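Local coordinates for uncharacterized protein, DUF633, LMOf2365_1472 (Listeria monocytogenes str. 4b F2365, PDB 3GNL) that is functionally uncharacterised but probably methylates N1 of adenine 22 in tRNA, at residues L132-E146 with E157-W170. Residues are numbered along the deposited sequence; the frame is centred on the assembly and turned at random.
Sequences LREWSEQNNWLITSE and EIMVLAPSEKPVTW
Ile143 and Leu161 lie side by side across the antiparallel hairpin of strands 141-151 and 154-163, which ends the seven-stranded sheet of a Rossmann-like methyltransferase fold. Helix 129-139 packs over their face of the sheet: Leu161 CD2 presses on Ser136 CB at 3.5 Å, and the selenium of selenomethionine Met159 lies against Leu132 CB. A classic beta bulge breaks the pairing, Thr144 and Ser145 both facing Val160. The Val160 amide donates to Ser145 O, and its carbonyl accepts from Thr144 N.

The buried side is tight. Trp170 folds back over the helix-strand junction with Ile143 CD1 3.7 Å from Trp170 CZ2. Trp170 NE1 donates to Ser136 OG at 2.9 Å, the oxygen lying in the indole plane. Ser136 OG in turn donates a hydrogen bond to Trp141 O at 2.7 Å, so one serine ties the helix to both the strand and the returning loop. Arg133, its chain extended from CG to NE, carries its guanidinium past Met159 CE, which sits over one face. NE binds Glu146 OE2 in a salt bridge, whereas NH2 makes a long, weak bond to Glu157 OE2, and a water links that oxygen to NH1. Glu146 OE1 turns to the amides of Cys180 and Leu181, fixing both carboxylate oxygens.

Toward solvent the contact loosens: Leu142, Thr144 and Pro163 are exposed, and the turn at Ser164-Val168 adds polar bonds to Asn140. Pro163 CG still covers one face of Trp141, a CH-pi contact 4.0 Å from the centroid of the six-membered ring, with Trp135 on the opposite face. Asn140, in the Schellman motif ending the helix, receives Ser164 N on its backbone oxygen. Asn140 OD1 accepts Val168 N at 2.8 Å, almost straight at 175°, from well above the amide plane.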
ATOM      1  N   LEU A 132       1.091   6.293   4.715  1.00 20.58           N
ATOM      2  CA  LEU A 132       2.035   5.216   4.993  1.00 19.72           C
ATOM      3  C   LEU A 132       3.483   5.675   4.837  1.00 19.07           C
ATOM      4  O   LEU A 132       4.403   5.162   5.500  1.00 18.40           O
ATOM      5  CB  LEU A 132       1.715   4.026   4.086  1.00 18.93           C
ATOM      6  CG  LEU A 132       0.359   3.399   4.385  1.00 22.04           C
ATOM      7  CD1 LEU A 132       0.079   2.339   3.368  1.00 20.31           C
ATOM      8  CD2 LEU A 132       0.281   2.828   5.821  1.00 22.62           C
ATOM      9  N   ARG A 133       3.738   6.667   3.984  1.00 18.59           N
ATOM     10  CA  ARG A 133       5.081   7.218   3.882  1.00 18.67           C
ATOM     11  C   ARG A 133       5.402   8.032   5.116  1.00 20.57           C
ATOM     12  O   ARG A 133       6.551   7.995   5.569  1.00 20.76           O
ATOM     13  CB  ARG A 133       5.287   7.985   2.539  1.00 17.06           C
ATOM     14  CG  ARG A 133       4.904   7.099   1.363  1.00 18.31           C
ATOM     15  CD  ARG A 133       5.516   7.609   0.094  1.00 19.74           C
ATOM     16  NE  ARG A 133       5.004   6.920  -1.074  1.00 20.56           N
ATOM     17  CZ  ARG A 133       3.923   7.277  -1.762  1.00 20.31           C
ATOM     18  NH1 ARG A 133       3.234   8.387  -1.443  1.00 19.95           N
ATOM     19  NH2 ARG A 133       3.533   6.542  -2.804  1.00 21.36           N
ATOM     20  N   GLU A 134       4.392   8.693   5.709  1.00 19.62           N
ATOM     21  CA  GLU A 134       4.578   9.378   6.988  1.00 22.19           C
ATOM     22  C   GLU A 134       4.858   8.367   8.064  1.00 22.22           C
ATOM     23  O   GLU A 134       5.782   8.591   8.857  1.00 21.95           O
ATOM     24  CB  GLU A 134       3.376  10.246   7.369  1.00 24.76           C
ATOM     25  CG  GLU A 134       3.713  11.150   8.523  1.00 32.22           C
ATOM     26  CD  GLU A 134       2.739  12.268   8.658  1.00 35.31           C
ATOM     27  OE1 GLU A 134       1.509  12.004   8.661  1.00 37.43           O
ATOM     28  OE2 GLU A 134       3.228  13.420   8.740  1.00 37.08           O
ATOM     29  N   TRP A 135       4.086   7.278   8.090  1.00 20.02           N
ATOM     30  CA  TRP A 135       4.323   6.217   9.057  1.00 20.28           C
ATOM     31  C   TRP A 135       5.754   5.722   8.921  1.00 19.04           C
ATOM     32  O   TRP A 135       6.423   5.465   9.931  1.00 19.97           O
ATOM     33  CB  TRP A 135       3.315   5.092   8.813  1.00 20.19           C
ATOM     34  CG  TRP A 135       3.513   3.916   9.786  1.00 21.00           C
ATOM     35  CD1 TRP A 135       2.933   3.756  10.995  1.00 22.57           C
ATOM     36  CD2 TRP A 135       4.357   2.792   9.566  1.00 22.44           C
ATOM     37  NE1 TRP A 135       3.382   2.582  11.571  1.00 23.08           N
ATOM     38  CE2 TRP A 135       4.285   1.990  10.731  1.00 22.37           C
ATOM     39  CE3 TRP A 135       5.213   2.413   8.526  1.00 23.79           C
ATOM     40  CZ2 TRP A 135       5.015   0.777  10.860  1.00 21.83           C
ATOM     41  CZ3 TRP A 135       5.932   1.213   8.649  1.00 24.03           C
ATOM     42  CH2 TRP A 135       5.813   0.416   9.819  1.00 22.91           C
ATOM     43  N   SER A 136       6.235   5.546   7.701  1.00 19.72           N
ATOM     44  CA  SER A 136       7.591   5.048   7.474  1.00 19.68           C
ATOM     45  C   SER A 136       8.626   5.966   8.125  1.00 21.35           C
ATOM     46  O   SER A 136       9.561   5.497   8.782  1.00 21.48           O
ATOM     47  CB  SER A 136       7.794   4.873   5.959  1.00 24.36           C
ATOM     48  OG  SER A 136       9.007   5.398   5.472  1.00 27.97           O
ATOM     49  N   GLU A 137       8.445   7.272   7.986  1.00 20.13           N
ATOM     50  CA  GLU A 137       9.321   8.227   8.623  1.00 20.35           C
ATOM     51  C   GLU A 137       9.195   8.168  10.150  1.00 19.76           C
ATOM     52  O   GLU A 137      10.249   8.135  10.813  1.00 21.84           O
ATOM     53  CB  GLU A 137       8.918   9.627   8.139  1.00 21.22           C
ATOM     54  CG  GLU A 137       9.680  10.752   8.796  1.00 20.97           C
ATOM     55  CD  GLU A 137       9.436  12.053   8.077  1.00 19.97           C
ATOM     56  OE1 GLU A 137       8.461  12.753   8.487  1.00 21.67           O
ATOM     57  OE2 GLU A 137      10.217  12.418   7.169  1.00 21.07           O
ATOM     58  N   GLN A 138       7.983   8.167  10.709  1.00 22.49           N
ATOM     59  CA  GLN A 138       7.775   8.143  12.183  1.00 23.69           C
ATOM     60  C   GLN A 138       8.315   6.885  12.825  1.00 25.21           C
ATOM     61  O   GLN A 138       8.739   6.915  13.979  1.00 27.02           O
ATOM     62  CB  GLN A 138       6.320   8.293  12.594  1.00 28.21           C
ATOM     63  CG  GLN A 138       5.747   9.673  12.395  1.00 32.02           C
ATOM     64  CD  GLN A 138       4.256   9.684  12.612  1.00 35.89           C
ATOM     65  OE1 GLN A 138       3.650   8.631  12.911  1.00 39.52           O
ATOM     66  NE2 GLN A 138       3.630  10.854  12.455  1.00 37.40           N
ATOM     67  N   ASN A 139       8.309   5.784  12.081  1.00 23.40           N
ATOM     68  CA  ASN A 139       8.750   4.522  12.681  1.00 22.86           C
ATOM     69  C   ASN A 139      10.082   3.991  12.148  1.00 24.16           C
ATOM     70  O   ASN A 139      10.468   2.862  12.451  1.00 25.51           O
ATOM     71  CB  ASN A 139       7.628   3.507  12.536  1.00 23.48           C
ATOM     72  CG  ASN A 139       6.423   3.892  13.349  1.00 26.65           C
ATOM     73  OD1 ASN A 139       6.345   3.555  14.526  1.00 27.45           O
ATOM     74  ND2 ASN A 139       5.458   4.623  12.741  1.00 25.60           N
ATOM     75  N   ASN A 140      10.804   4.796  11.371  1.00 23.35           N
ATOM     76  CA  ASN A 140      12.079   4.382  10.786  1.00 22.43           C
ATOM     77  C   ASN A 140      12.043   3.064  10.019  1.00 26.17           C
ATOM     78  O   ASN A 140      12.869   2.171  10.234  1.00 25.42           O
ATOM     79  CB  ASN A 140      13.233   4.383  11.822  1.00 24.70           C
ATOM     80  CG  ASN A 140      13.629   5.803  12.261  1.00 27.74           C
ATOM     81  OD1 ASN A 140      13.325   6.781  11.594  1.00 26.78           O
ATOM     82  ND2 ASN A 140      14.318   5.906  13.385  1.00 29.56           N
ATOM     83  N   TRP A 141      11.089   2.974   9.092  1.00 23.14           N
ATOM     84  CA  TRP A 141      11.136   1.984   8.031  1.00 23.63           C
ATOM     85  C   TRP A 141      11.529   2.639   6.713  1.00 22.34           C
ATOM     86  O   TRP A 141      10.854   3.601   6.259  1.00 24.11           O
ATOM     87  CB  TRP A 141       9.793   1.261   7.861  1.00 22.31           C
ATOM     88  CG  TRP A 141       9.457   0.310   9.006  1.00 21.96           C
ATOM     89  CD1 TRP A 141       9.206   0.635  10.278  1.00 24.86           C
ATOM     90  CD2 TRP A 141       9.324  -1.121   8.916  1.00 24.28           C
ATOM     91  NE1 TRP A 141       8.951  -0.507  11.037  1.00 25.82           N
ATOM     92  CE2 TRP A 141       9.030  -1.591  10.206  1.00 23.71           C
ATOM     93  CE3 TRP A 141       9.489  -2.043   7.878  1.00 24.19           C
ATOM     94  CZ2 TRP A 141       8.831  -2.962  10.479  1.00 25.31           C
ATOM     95  CZ3 TRP A 141       9.310  -3.420   8.155  1.00 23.54           C
ATOM     96  CH2 TRP A 141       8.980  -3.849   9.442  1.00 25.10           C
ATOM     97  N   LEU A 142      12.589   2.178   6.076  1.00 21.31           N
ATOM     98  CA  LEU A 142      12.968   2.671   4.779  1.00 23.88           C
ATOM     99  C   LEU A 142      12.048   2.148   3.673  1.00 24.18           C
ATOM    100  O   LEU A 142      11.680   0.971   3.659  1.00 23.25           O
ATOM    101  CB  LEU A 142      14.421   2.280   4.488  1.00 25.62           C
ATOM    102  CG  LEU A 142      15.303   2.950   3.467  1.00 29.80           C
ATOM    103  CD1 LEU A 142      15.405   4.498   3.683  1.00 29.43           C
ATOM    104  CD2 LEU A 142      16.689   2.332   3.606  1.00 29.94           C
ATOM    105  N   ILE A 143      11.678   3.006   2.724  1.00 21.73           N
ATOM    106  CA  ILE A 143      11.076   2.545   1.488  1.00 21.28           C
ATOM    107  C   ILE A 143      12.178   2.106   0.510  1.00 23.98           C
ATOM    108  O   ILE A 143      13.085   2.883   0.142  1.00 24.92           O
ATOM    109  CB  ILE A 143      10.186   3.671   0.879  1.00 20.44           C
ATOM    110  CG1 ILE A 143       9.076   3.995   1.873  1.00 19.30           C
ATOM    111  CG2 ILE A 143       9.590   3.257  -0.501  1.00 21.77           C
ATOM    112  CD1 ILE A 143       8.364   5.408   1.587  1.00 21.76           C
ATOM    113  N   THR A 144      12.150   0.820   0.125  1.00 23.15           N
ATOM    114  CA  THR A 144      13.173   0.268  -0.736  1.00 23.65           C
ATOM    115  C   THR A 144      12.779   0.047  -2.167  1.00 22.61           C
ATOM    116  O   THR A 144      13.624   0.024  -3.035  1.00 23.30           O
ATOM    117  CB  THR A 144      13.669  -1.061  -0.175  1.00 25.00           C
ATOM    118  OG1 THR A 144      12.548  -1.920  -0.012  1.00 25.65           O
ATOM    119  CG2 THR A 144      14.273  -0.817   1.213  1.00 26.49           C
ATOM    120  N   SER A 145      11.472  -0.062  -2.430  1.00 20.47           N
ATOM    121  CA  SER A 145      10.969  -0.198  -3.784  1.00 21.52           C
ATOM    122  C   SER A 145       9.571   0.401  -3.778  1.00 17.63           C
ATOM    123  O   SER A 145       8.914   0.415  -2.750  1.00 19.71           O
ATOM    124  CB  SER A 145      10.820  -1.668  -4.205  1.00 22.12           C
ATOM    125  OG  SER A 145      12.079  -2.314  -4.422  1.00 24.60           O
ATOM    126  N   GLU A 146       9.189   0.902  -4.968  1.00 19.34           N
ATOM    127  CA  GLU A 146       7.771   1.271  -5.219  1.00 17.71           C
ATOM    128  C   GLU A 146       7.430   1.016  -6.650  1.00 18.70           C
ATOM    129  O   GLU A 146       8.292   0.966  -7.551  1.00 21.25           O
ATOM    130  CB  GLU A 146       7.532   2.772  -4.929  1.00 18.72           C
ATOM    131  CG  GLU A 146       7.898   3.219  -3.512  1.00 19.39           C
ATOM    132  CD  GLU A 146       7.640   4.728  -3.274  1.00 20.73           C
ATOM    133  OE1 GLU A 146       8.356   5.534  -3.940  1.00 20.63           O
ATOM    134  OE2 GLU A 146       6.751   5.027  -2.459  1.00 20.87           O
ATOM    135  N   GLU A 157      -0.745   2.309  -6.313  1.00 20.97           N
ATOM    136  CA  GLU A 157       0.640   2.423  -5.839  1.00 20.93           C
ATOM    137  C   GLU A 157       0.953   1.281  -4.885  1.00 20.91           C
ATOM    138  O   GLU A 157       0.087   0.859  -4.091  1.00 19.65           O
ATOM    139  CB  GLU A 157       0.850   3.755  -5.111  1.00 23.16           C
ATOM    140  CG  GLU A 157       0.767   5.019  -6.002  1.00 25.81           C
ATOM    141  CD  GLU A 157       0.368   6.231  -5.184  1.00 29.89           C
ATOM    142  OE1 GLU A 157      -0.766   6.264  -4.609  1.00 33.41           O
ATOM    143  OE2 GLU A 157       1.176   7.148  -5.121  1.00 29.16           O
ATOM    144  N   ILE A 158       2.198   0.804  -4.978  1.00 19.65           N
ATOM    145  CA  ILE A 158       2.713  -0.287  -4.097  1.00 19.10           C
ATOM    146  C   ILE A 158       4.014   0.231  -3.502  1.00 19.84           C
ATOM    147  O   ILE A 158       4.784   0.928  -4.166  1.00 20.20           O
ATOM    148  CB  ILE A 158       2.979  -1.569  -4.915  1.00 20.25           C
ATOM    149  CG1 ILE A 158       1.638  -2.046  -5.518  1.00 22.27           C
ATOM    150  CG2 ILE A 158       3.631  -2.680  -4.024  1.00 19.70           C
ATOM    151  CD1 ILE A 158       1.817  -3.028  -6.607  1.00 22.58           C
HETATM  152  N   MSE A 159       4.239  -0.051  -2.231  1.00 18.79           N
HETATM  153  CA  MSE A 159       5.503   0.345  -1.614  1.00 19.86           C
HETATM  154  C   MSE A 159       6.050  -0.835  -0.813  1.00 20.05           C
HETATM  155  O   MSE A 159       5.300  -1.587  -0.196  1.00 18.88           O
HETATM  156  CB  MSE A 159       5.331   1.572  -0.711  1.00 22.73           C
HETATM  157  CG  MSE A 159       4.520   1.393   0.522  1.00 25.08           C
HETATM  158 SE   MSE A 159       4.465   3.134   1.499  1.00 29.18          SE
HETATM  159  CE  MSE A 159       3.129   3.969   0.360  1.00 19.19           C
ATOM    160  N   VAL A 160       7.371  -0.955  -0.807  1.00 19.95           N
ATOM    161  CA  VAL A 160       8.008  -2.046  -0.068  1.00 21.79           C
ATOM    162  C   VAL A 160       8.915  -1.406   0.934  1.00 22.23           C
ATOM    163  O   VAL A 160       9.638  -0.457   0.574  1.00 22.29           O
ATOM    164  CB  VAL A 160       8.804  -2.918  -1.012  1.00 22.52           C
ATOM    165  CG1 VAL A 160       9.456  -4.086  -0.218  1.00 22.94           C
ATOM    166  CG2 VAL A 160       7.904  -3.432  -2.165  1.00 23.93           C
ATOM    167  N   LEU A 161       8.830  -1.848   2.183  1.00 20.49           N
ATOM    168  CA  LEU A 161       9.591  -1.215   3.269  1.00 22.77           C
ATOM    169  C   LEU A 161      10.443  -2.217   4.004  1.00 23.62           C
ATOM    170  O   LEU A 161      10.122  -3.405   4.027  1.00 26.51           O
ATOM    171  CB  LEU A 161       8.650  -0.569   4.277  1.00 24.49           C
ATOM    172  CG  LEU A 161       7.775   0.546   3.662  1.00 25.21           C
ATOM    173  CD1 LEU A 161       6.497  -0.088   3.235  1.00 25.20           C
ATOM    174  CD2 LEU A 161       7.475   1.648   4.607  1.00 26.78           C
ATOM    175  N   ALA A 162      11.449  -1.728   4.726  1.00 25.51           N
ATOM    176  CA  ALA A 162      12.291  -2.595   5.573  1.00 26.44           C
ATOM    177  C   ALA A 162      12.672  -1.773   6.812  1.00 27.68           C
ATOM    178  O   ALA A 162      12.795  -0.542   6.713  1.00 27.60           O
ATOM    179  CB  ALA A 162      13.515  -3.026   4.815  1.00 26.77           C
ATOM    180  N   PRO A 163      12.905  -2.419   7.975  1.00 27.56           N
ATOM    181  CA  PRO A 163      13.355  -1.661   9.145  1.00 27.97           C
ATOM    182  C   PRO A 163      14.704  -0.984   8.903  1.00 26.69           C
ATOM    183  O   PRO A 163      15.559  -1.499   8.177  1.00 28.40           O
ATOM    184  CB  PRO A 163      13.506  -2.730  10.245  1.00 27.63           C
ATOM    185  CG  PRO A 163      12.869  -3.908   9.739  1.00 27.91           C
ATOM    186  CD  PRO A 163      12.926  -3.878   8.240  1.00 28.61           C
ATOM    187  N   SER A 164      14.865   0.193   9.484  1.00 26.74           N
ATOM    188  CA  SER A 164      16.098   0.941   9.420  1.00 27.14           C
ATOM    189  C   SER A 164      16.543   1.284  10.851  1.00 27.99           C
ATOM    190  O   SER A 164      15.757   1.770  11.661  1.00 28.37           O
ATOM    191  CB  SER A 164      15.891   2.237   8.610  1.00 27.02           C
ATOM    192  OG  SER A 164      17.111   2.960   8.512  1.00 28.08           O
ATOM    193  N   GLU A 165      17.807   1.005  11.185  1.00 28.73           N
ATOM    194  CA  GLU A 165      18.286   1.480  12.491  1.00 29.56           C
ATOM    195  C   GLU A 165      18.636   2.967  12.505  1.00 30.76           C
ATOM    196  O   GLU A 165      18.662   3.589  13.563  1.00 33.04           O
ATOM    197  CB  GLU A 165      19.417   0.597  13.066  1.00 32.21           C
ATOM    198  CG  GLU A 165      20.629   0.326  12.197  1.00 32.85           C
ATOM    199  CD  GLU A 165      21.781  -0.259  13.054  1.00 31.61           C
ATOM    200  OE1 GLU A 165      22.184  -1.414  12.809  1.00 28.01           O
ATOM    201  OE2 GLU A 165      22.215   0.463  13.980  1.00 34.08           O
ATOM    202  N   LYS A 166      18.862   3.525  11.320  1.00 29.33           N
ATOM    203  CA  LYS A 166      19.173   4.937  11.107  1.00 29.89           C
ATOM    204  C   LYS A 166      17.849   5.705  10.941  1.00 28.96           C
ATOM    205  O   LYS A 166      16.876   5.118  10.437  1.00 26.77           O
ATOM    206  CB  LYS A 166      20.033   5.076   9.848  1.00 31.77           C
ATOM    207  CG  LYS A 166      21.504   4.703  10.088  1.00 37.10           C
ATOM    208  CD  LYS A 166      22.300   4.389   8.806  1.00 39.59           C
ATOM    209  CE  LYS A 166      22.272   5.470   7.706  1.00 41.58           C
ATOM    210  NZ  LYS A 166      22.774   6.859   8.077  1.00 42.42           N
ATOM    211  N   PRO A 167      17.798   6.984  11.368  1.00 27.18           N
ATOM    212  CA  PRO A 167      16.594   7.779  11.112  1.00 25.61           C
ATOM    213  C   PRO A 167      16.234   7.703   9.623  1.00 23.01           C
ATOM    214  O   PRO A 167      17.085   7.776   8.744  1.00 23.46           O
ATOM    215  CB  PRO A 167      17.016   9.199  11.494  1.00 26.97           C
ATOM    216  CG  PRO A 167      18.157   8.942  12.561  1.00 27.66           C
ATOM    217  CD  PRO A 167      18.859   7.772  12.045  1.00 27.19           C
ATOM    218  N   VAL A 168      14.929   7.547   9.378  1.00 20.76           N
ATOM    219  CA  VAL A 168      14.359   7.769   8.056  1.00 20.77           C
ATOM    220  C   VAL A 168      13.784   9.170   8.049  1.00 17.91           C
ATOM    221  O   VAL A 168      12.988   9.535   8.923  1.00 21.82           O
ATOM    222  CB  VAL A 168      13.313   6.699   7.757  1.00 20.82           C
ATOM    223  CG1 VAL A 168      12.642   6.945   6.404  1.00 20.71           C
ATOM    224  CG2 VAL A 168      13.972   5.302   7.720  1.00 22.32           C
ATOM    225  N   THR A 169      14.244   9.933   7.067  1.00 17.06           N
ATOM    226  CA  THR A 169      13.815  11.358   6.935  1.00 17.79           C
ATOM    227  C   THR A 169      13.500  11.665   5.482  1.00 17.43           C
ATOM    228  O   THR A 169      14.398  11.667   4.632  1.00 18.47           O
ATOM    229  CB  THR A 169      14.928  12.339   7.444  1.00 17.48           C
ATOM    230  OG1 THR A 169      16.106  12.193   6.641  1.00 18.99           O
ATOM    231  CG2 THR A 169      15.247  12.099   8.922  1.00 18.64           C
ATOM    232  N   TRP A 170      12.217  11.921   5.187  1.00 17.78           N
ATOM    233  CA  TRP A 170      11.834  12.169   3.801  1.00 17.79           C
ATOM    234  C   TRP A 170      11.701  13.659   3.536  1.00 18.17           C
ATOM    235  O   TRP A 170      11.670  14.430   4.453  1.00 19.93           O
ATOM    236  CB  TRP A 170      10.441  11.536   3.563  1.00 18.43           C
ATOM    237  CG  TRP A 170      10.408  10.015   3.681  1.00 18.39           C
ATOM    238  CD1 TRP A 170       9.574   9.299   4.473  1.00 19.01           C
ATOM    239  CD2 TRP A 170      11.300   9.078   3.036  1.00 17.28           C
ATOM    240  NE1 TRP A 170       9.851   7.944   4.333  1.00 19.83           N
ATOM    241  CE2 TRP A 170      10.903   7.777   3.479  1.00 18.33           C
ATOM    242  CE3 TRP A 170      12.374   9.187   2.130  1.00 18.40           C
ATOM    243  CZ2 TRP A 170      11.554   6.596   3.046  1.00 19.38           C
ATOM    244  CZ3 TRP A 170      13.017   7.983   1.686  1.00 18.87           C
ATOM    245  CH2 TRP A 170      12.583   6.714   2.165  1.00 18.55           C
TER
HETATM  246  O   HOH W   1       1.125   9.062  -3.295  1.00 22.28           O
HETATM  247  O   HOH W   2       4.362   3.772  -3.281  1.00 24.24           O
HETATM  248  O   HOH W   3      15.594   3.332  14.331  1.00 41.41           O